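Side-chain contacts in NEDD8-conjugating enzyme UBC12 (Saccharomyces cerevisiae, PDB 3O2U), which accepts the ubiquitin-like protein Rub1 (NEDD8) from its E1 complex as a thioester and catalyses its covalent attachment to other proteins, chiefly the cullin Cdc53: residues A[41-46]-A[133-138]; A[106-111]-A[157-162]. All blocks are in the same frame, centred on the assembly; numbering follows the deposited sequence.

Interaction 1 (A[41-46]-A[133-138])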
loop_
_atom_site.group_PDB
_atom_site.type_symbol
_atom_site.label_atom_id
_atom_site.label_comp_id
_atom_site.label_asym_id
_atom_site.label_seq_id
_atom_site.Cartn_x
_atom_site.Cartn_y
_atom_site.Cartn_z
ATOM N N LEU A 41 -9.553 1.508 -12.313
ATOM C CA LEU A 41 -8.411 0.587 -12.240
ATOM C C LEU A 41 -8.276 -0.287 -13.485
ATOM O O LEU A 41 -9.261 -0.708 -14.077
ATOM C CB LEU A 41 -8.504 -0.313 -11.006
ATOM C CG LEU A 41 -8.060 0.297 -9.682
ATOM C CD1 LEU A 41 -8.326 -0.672 -8.506
ATOM C CD2 LEU A 41 -6.597 0.723 -9.738
ATOM N N ASP A 42 -7.039 -0.570 -13.865
ATOM C CA ASP A 42 -6.764 -1.442 -14.990
ATOM C C ASP A 42 -5.651 -2.396 -14.578
ATOM O O ASP A 42 -4.504 -2.229 -14.976
ATOM C CB ASP A 42 -6.335 -0.604 -16.192
ATOM C CG ASP A 42 -6.275 -1.406 -17.469
ATOM O OD1 ASP A 42 -7.346 -1.815 -17.963
ATOM O OD2 ASP A 42 -5.155 -1.611 -17.987
ATOM N N LEU A 43 -5.990 -3.391 -13.763
ATOM C CA LEU A 43 -4.972 -4.229 -13.124
ATOM C C LEU A 43 -4.479 -5.347 -14.036
ATOM O O LEU A 43 -5.272 -5.951 -14.756
ATOM C CB LEU A 43 -5.535 -4.854 -11.845
ATOM C CG LEU A 43 -6.013 -3.964 -10.689
ATOM C CD1 LEU A 43 -6.818 -4.780 -9.681
ATOM C CD2 LEU A 43 -4.841 -3.295 -10.009
ATOM N N PRO A 44 -3.167 -5.641 -13.996
ATOM C CA PRO A 44 -2.699 -6.844 -14.689
ATOM C C PRO A 44 -3.077 -8.084 -13.883
ATOM O O PRO A 44 -3.407 -7.970 -12.692
ATOM C CB PRO A 44 -1.175 -6.673 -14.727
ATOM C CG PRO A 44 -0.847 -5.731 -13.626
ATOM C CD PRO A 44 -2.070 -4.887 -13.358
ATOM N N PRO A 45 -3.037 -9.263 -14.522
ATOM C CA PRO A 45 -3.467 -10.507 -13.872
ATOM C C PRO A 45 -2.600 -10.844 -12.659
ATOM O O PRO A 45 -2.998 -11.650 -11.823
ATOM C CB PRO A 45 -3.295 -11.565 -14.978
ATOM C CG PRO A 45 -3.339 -10.788 -16.253
ATOM C CD PRO A 45 -2.680 -9.473 -15.935
ATOM N N THR A 46 -1.443 -10.203 -12.552
ATOM C CA THR A 46 -0.541 -10.427 -11.431
ATOM C C THR A 46 -0.934 -9.644 -10.177
ATOM O O THR A 46 -0.290 -9.771 -9.135
ATOM C CB THR A 46 0.877 -10.024 -11.806
ATOM O OG1 THR A 46 0.816 -8.763 -12.480
ATOM C CG2 THR A 46 1.499 -11.070 -12.740
ATOM N N SER A 133 -1.293 3.989 -10.088
ATOM C CA SER A 133 0.140 4.284 -9.994
ATOM C C SER A 133 0.763 3.628 -8.795
ATOM O O SER A 133 1.841 3.069 -8.887
ATOM C CB SER A 133 0.364 5.786 -9.878
ATOM O OG SER A 133 -0.233 6.446 -10.976
ATOM N N ILE A 134 0.098 3.728 -7.648
ATOM C CA ILE A 134 0.635 3.114 -6.460
ATOM C C ILE A 134 0.758 1.615 -6.680
ATOM O O ILE A 134 1.809 1.022 -6.420
ATOM C CB ILE A 134 -0.250 3.403 -5.232
ATOM C CG1 ILE A 134 -0.196 4.910 -4.909
ATOM C CG2 ILE A 134 0.221 2.564 -4.063
ATOM C CD1 ILE A 134 -1.343 5.430 -4.040
ATOM N N ILE A 135 -0.315 1.010 -7.172
ATOM C CA ILE A 135 -0.324 -0.430 -7.375
ATOM C C ILE A 135 0.748 -0.865 -8.384
ATOM O O ILE A 135 1.476 -1.840 -8.162
ATOM C CB ILE A 135 -1.711 -0.923 -7.783
ATOM C CG1 ILE A 135 -2.664 -0.816 -6.568
ATOM C CG2 ILE A 135 -1.616 -2.365 -8.285
ATOM C CD1 ILE A 135 -4.093 -1.225 -6.882
ATOM N N THR A 136 0.858 -0.137 -9.486
ATOM C CA THR A 136 1.898 -0.450 -10.446
ATOM C C THR A 136 3.283 -0.333 -9.798
ATOM O O THR A 136 4.168 -1.131 -10.077
ATOM C CB THR A 136 1.810 0.476 -11.663
ATOM O OG1 THR A 136 0.550 0.262 -12.308
ATOM C CG2 THR A 136 2.947 0.174 -12.645
ATOM N N GLY A 137 3.457 0.664 -8.928
ATOM C CA GLY A 137 4.707 0.854 -8.206
ATOM C C GLY A 137 5.069 -0.297 -7.284
ATOM O O GLY A 137 6.235 -0.692 -7.195
ATOM N N LEU A 138 4.071 -0.841 -6.597
ATOM C CA LEU A 138 4.277 -1.999 -5.721
ATOM C C LEU A 138 4.675 -3.219 -6.566
ATOM O O LEU A 138 5.550 -3.987 -6.206
ATOM C CB LEU A 138 3.009 -2.274 -4.904
ATOM C CG LEU A 138 2.672 -1.155 -3.907
ATOM C CD1 LEU A 138 1.345 -1.403 -3.178
ATOM C CD2 LEU A 138 3.808 -0.971 -2.916
#
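Leu41 meets Ile135 loosely, methyl to methyl: its CD2 stops 4.3 Å from Ile135 CD1, while the Leu41 side chain also touches Leu131 and Gln132, one helical turn earlier, and Leu49. At Asp42 the tie to the helix is polar and uses the main chain, whose N is hydrogen-bonded to Gln132 OE1. Leu43 makes the closer approach. With CG beside the backbone N and anti to the carbonyl carbon (chi1 -61°), its CD2 is carried to the helix and lodges in the fork of Ile135, 3.8 Å from CG2 and equally 3.8 Å from CD1. The two side chains cross at about a right angle, and one leucine methyl touches both arms of the isoleucine. In the ubiquitin-conjugating (UBC) fold this is where the loop after helix 29-39 leads into the first strand, 47-51, of the antiparallel sheet, on which helix 131-143 packs; Ile135 accordingly also touches Val47 and Leu49. Pro44 and Thr46 continue the line one turn further along the helix, both resting on Leu139, and Thr46 is joined through its backbone to Arg71.

Interaction 2 (A[106-111]-A[157-162])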
loop_
_atom_site.group_PDB
_atom_site.type_symbol
_atom_site.label_atom_id
_atom_site.label_comp_id
_atom_site.label_asym_id
_atom_site.label_seq_id
_atom_site.Cartn_x
_atom_site.Cartn_y
_atom_site.Cartn_z
ATOM N N PHE A 106 11.905 -11.025 2.132
ATOM C CA PHE A 106 13.299 -10.641 1.946
ATOM C C PHE A 106 13.398 -9.720 0.734
ATOM O O PHE A 106 13.473 -10.183 -0.394
ATOM C CB PHE A 106 14.138 -11.891 1.709
ATOM C CG PHE A 106 15.608 -11.671 1.851
ATOM C CD1 PHE A 106 16.153 -11.319 3.080
ATOM C CD2 PHE A 106 16.454 -11.849 0.766
ATOM C CE1 PHE A 106 17.511 -11.134 3.219
ATOM C CE2 PHE A 106 17.819 -11.660 0.901
ATOM C CZ PHE A 106 18.345 -11.302 2.123
ATOM N N HIS A 107 13.360 -8.416 0.973
ATOM C CA HIS A 107 13.386 -7.447 -0.115
ATOM C C HIS A 107 14.076 -6.174 0.372
ATOM O O HIS A 107 13.805 -5.701 1.474
ATOM C CB HIS A 107 11.958 -7.140 -0.573
ATOM C CG HIS A 107 11.893 -6.258 -1.778
ATOM N ND1 HIS A 107 11.519 -6.721 -3.017
ATOM C CD2 HIS A 107 12.176 -4.944 -1.933
ATOM C CE1 HIS A 107 11.554 -5.725 -3.888
ATOM N NE2 HIS A 107 11.962 -4.641 -3.255
ATOM N N PRO A 108 14.984 -5.623 -0.440
ATOM C CA PRO A 108 15.764 -4.463 0.014
ATOM C C PRO A 108 14.878 -3.282 0.412
ATOM O O PRO A 108 15.254 -2.514 1.298
ATOM C CB PRO A 108 16.610 -4.094 -1.210
ATOM C CG PRO A 108 16.033 -4.849 -2.353
ATOM C CD PRO A 108 15.336 -6.044 -1.803
ATOM N N ASN A 109 13.700 -3.163 -0.199
ATOM C CA ASN A 109 12.897 -1.956 -0.020
ATOM C C ASN A 109 11.738 -2.094 0.989
ATOM O O ASN A 109 10.939 -1.171 1.163
ATOM C CB ASN A 109 12.430 -1.439 -1.388
ATOM C CG ASN A 109 13.572 -1.381 -2.410
ATOM O OD1 ASN A 109 13.476 -1.934 -3.514
ATOM N ND2 ASN A 109 14.658 -0.710 -2.045
ATOM N N ILE A 110 11.687 -3.227 1.689
ATOM C CA ILE A 110 10.649 -3.481 2.692
ATOM C C ILE A 110 11.294 -3.965 3.990
ATOM O O ILE A 110 12.128 -4.868 3.962
ATOM C CB ILE A 110 9.624 -4.530 2.179
ATOM C CG1 ILE A 110 9.142 -4.126 0.784
ATOM C CG2 ILE A 110 8.444 -4.674 3.166
ATOM C CD1 ILE A 110 8.362 -5.182 0.063
ATOM N N ASP A 111 10.946 -3.352 5.119
ATOM C CA ASP A 111 11.545 -3.765 6.388
ATOM C C ASP A 111 10.693 -4.806 7.105
ATOM O O ASP A 111 9.607 -5.160 6.650
ATOM C CB ASP A 111 11.878 -2.564 7.294
ATOM C CG ASP A 111 10.645 -1.861 7.825
ATOM O OD1 ASP A 111 9.555 -2.482 7.852
ATOM O OD2 ASP A 111 10.779 -0.683 8.232
ATOM N N LYS A 157 22.470 -6.077 0.505
ATOM C CA LYS A 157 23.807 -6.645 0.324
ATOM C C LYS A 157 23.812 -7.794 -0.667
ATOM O O LYS A 157 24.644 -7.833 -1.569
ATOM C CB LYS A 157 24.386 -7.127 1.655
ATOM C CG LYS A 157 24.751 -6.013 2.617
ATOM C CD LYS A 157 25.163 -6.581 3.973
ATOM C CE LYS A 157 25.360 -5.482 5.011
ATOM N NZ LYS A 157 25.248 -6.016 6.401
ATOM N N LEU A 158 22.885 -8.733 -0.496
ATOM C CA LEU A 158 22.830 -9.923 -1.347
ATOM C C LEU A 158 22.548 -9.611 -2.811
ATOM O O LEU A 158 23.015 -10.315 -3.710
ATOM C CB LEU A 158 21.772 -10.894 -0.839
ATOM C CG LEU A 158 22.285 -12.162 -0.172
ATOM C CD1 LEU A 158 21.988 -12.140 1.326
ATOM C CD2 LEU A 158 21.653 -13.365 -0.829
ATOM N N LEU A 159 21.758 -8.571 -3.045
ATOM C CA LEU A 159 21.384 -8.190 -4.395
ATOM C C LEU A 159 22.631 -7.682 -5.111
ATOM O O LEU A 159 22.843 -7.958 -6.291
ATOM C CB LEU A 159 20.288 -7.123 -4.358
ATOM C CG LEU A 159 19.653 -6.708 -5.694
ATOM C CD1 LEU A 159 19.232 -7.925 -6.511
ATOM C CD2 LEU A 159 18.479 -5.779 -5.449
ATOM N N CYS A 160 23.466 -6.954 -4.377
ATOM C CA CYS A 160 24.752 -6.510 -4.899
ATOM C C CYS A 160 25.703 -7.684 -5.135
ATOM O O CYS A 160 26.481 -7.676 -6.085
ATOM C CB CYS A 160 25.392 -5.496 -3.953
ATOM S SG CYS A 160 24.407 -3.999 -3.710
ATOM N N GLU A 161 25.623 -8.694 -4.271
ATOM C CA GLU A 161 26.488 -9.873 -4.358
ATOM C C GLU A 161 26.176 -10.796 -5.537
ATOM O O GLU A 161 26.709 -11.906 -5.616
ATOM C CB GLU A 161 26.407 -10.691 -3.066
ATOM C CG GLU A 161 27.503 -10.413 -2.054
ATOM C CD GLU A 161 27.384 -11.313 -0.837
ATOM O OE1 GLU A 161 26.887 -12.450 -0.996
ATOM O OE2 GLU A 161 27.777 -10.889 0.273
ATOM N N GLY A 162 25.309 -10.361 -6.442
ATOM C CA GLY A 162 25.005 -11.162 -7.613
ATOM C C GLY A 162 23.597 -11.716 -7.666
ATOM O O GLY A 162 22.868 -11.713 -6.671
#
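Phe106 and Pro108 face helix 153-160 from a loop that bends in a type I turn from His107 to Ile110, closed by Ile110 N to His107 O at 3.3 Å, and the nearest CA atoms across the contact, those of Pro108 and Leu159, are 8.1 Å apart. Two apolar pairs bridge this spacing. In the first, Phe106 has CG anti to its own N (chi1 -165°), which puts the far end of the ring, CZ, at the helix, 3.8 Å from Leu158 CD1. That methyl sits at the ring edge near the ring plane, and the two side chains cross at about a right angle. In the second pair Pro108 CG touches Leu159 CD2 at 4.1 Å, again with the side chains roughly perpendicular; the leucine reaches it with CG anti to the backbone N. Both leucines also contact Phe166 of helix 163-174, and Phe106 meets Tyr184 edge-to-face.

On the side away from the helix, His107 NE2 donates to Asn109 OD1 over 3.1 Å, a bent bond of 140° at the hydrogen, and the donor is tilted 35° from the carbonyl plane of the amide. Pro108 CD lies above one face of the imidazole, displaced toward its rim. Asn109 ND2 is engaged by the backbone oxygens of Asn146 and Asp149, so both ends of the amide are held. Asn109 is also paired through its backbone with Cys117, and the Pro108 side chain is about 8 Å from that of Cys117. The sequence His-Pro-Asn is the HPN motif of ubiquitin-conjugating enzymes, which here lies near Cys117, the predicted thioester cysteine.

In the fold
Interactions 1 and 2 both belong to the UBC core, with centres 23 Å apart and nearest atoms about 7 Å apart, so they do not touch. Their segments alternate along the chain: 41-46, 106-111, 133-138, 157-162. Each contact joins a loop to a helix, and the two helices, 131-143 and 153-160, follow each other in the chain. Interaction 1, 11 Å from the chain centre, joins the loop leading into edge strand 47-51 to helix 131-143; interaction 2, 20 Å out, ties the HPN loop to helix 153-160. Helix 131-143, whose Leu141 and Phe142 contact His107, thus borders both the body of the core and the surroundings of the predicted active-site cysteine.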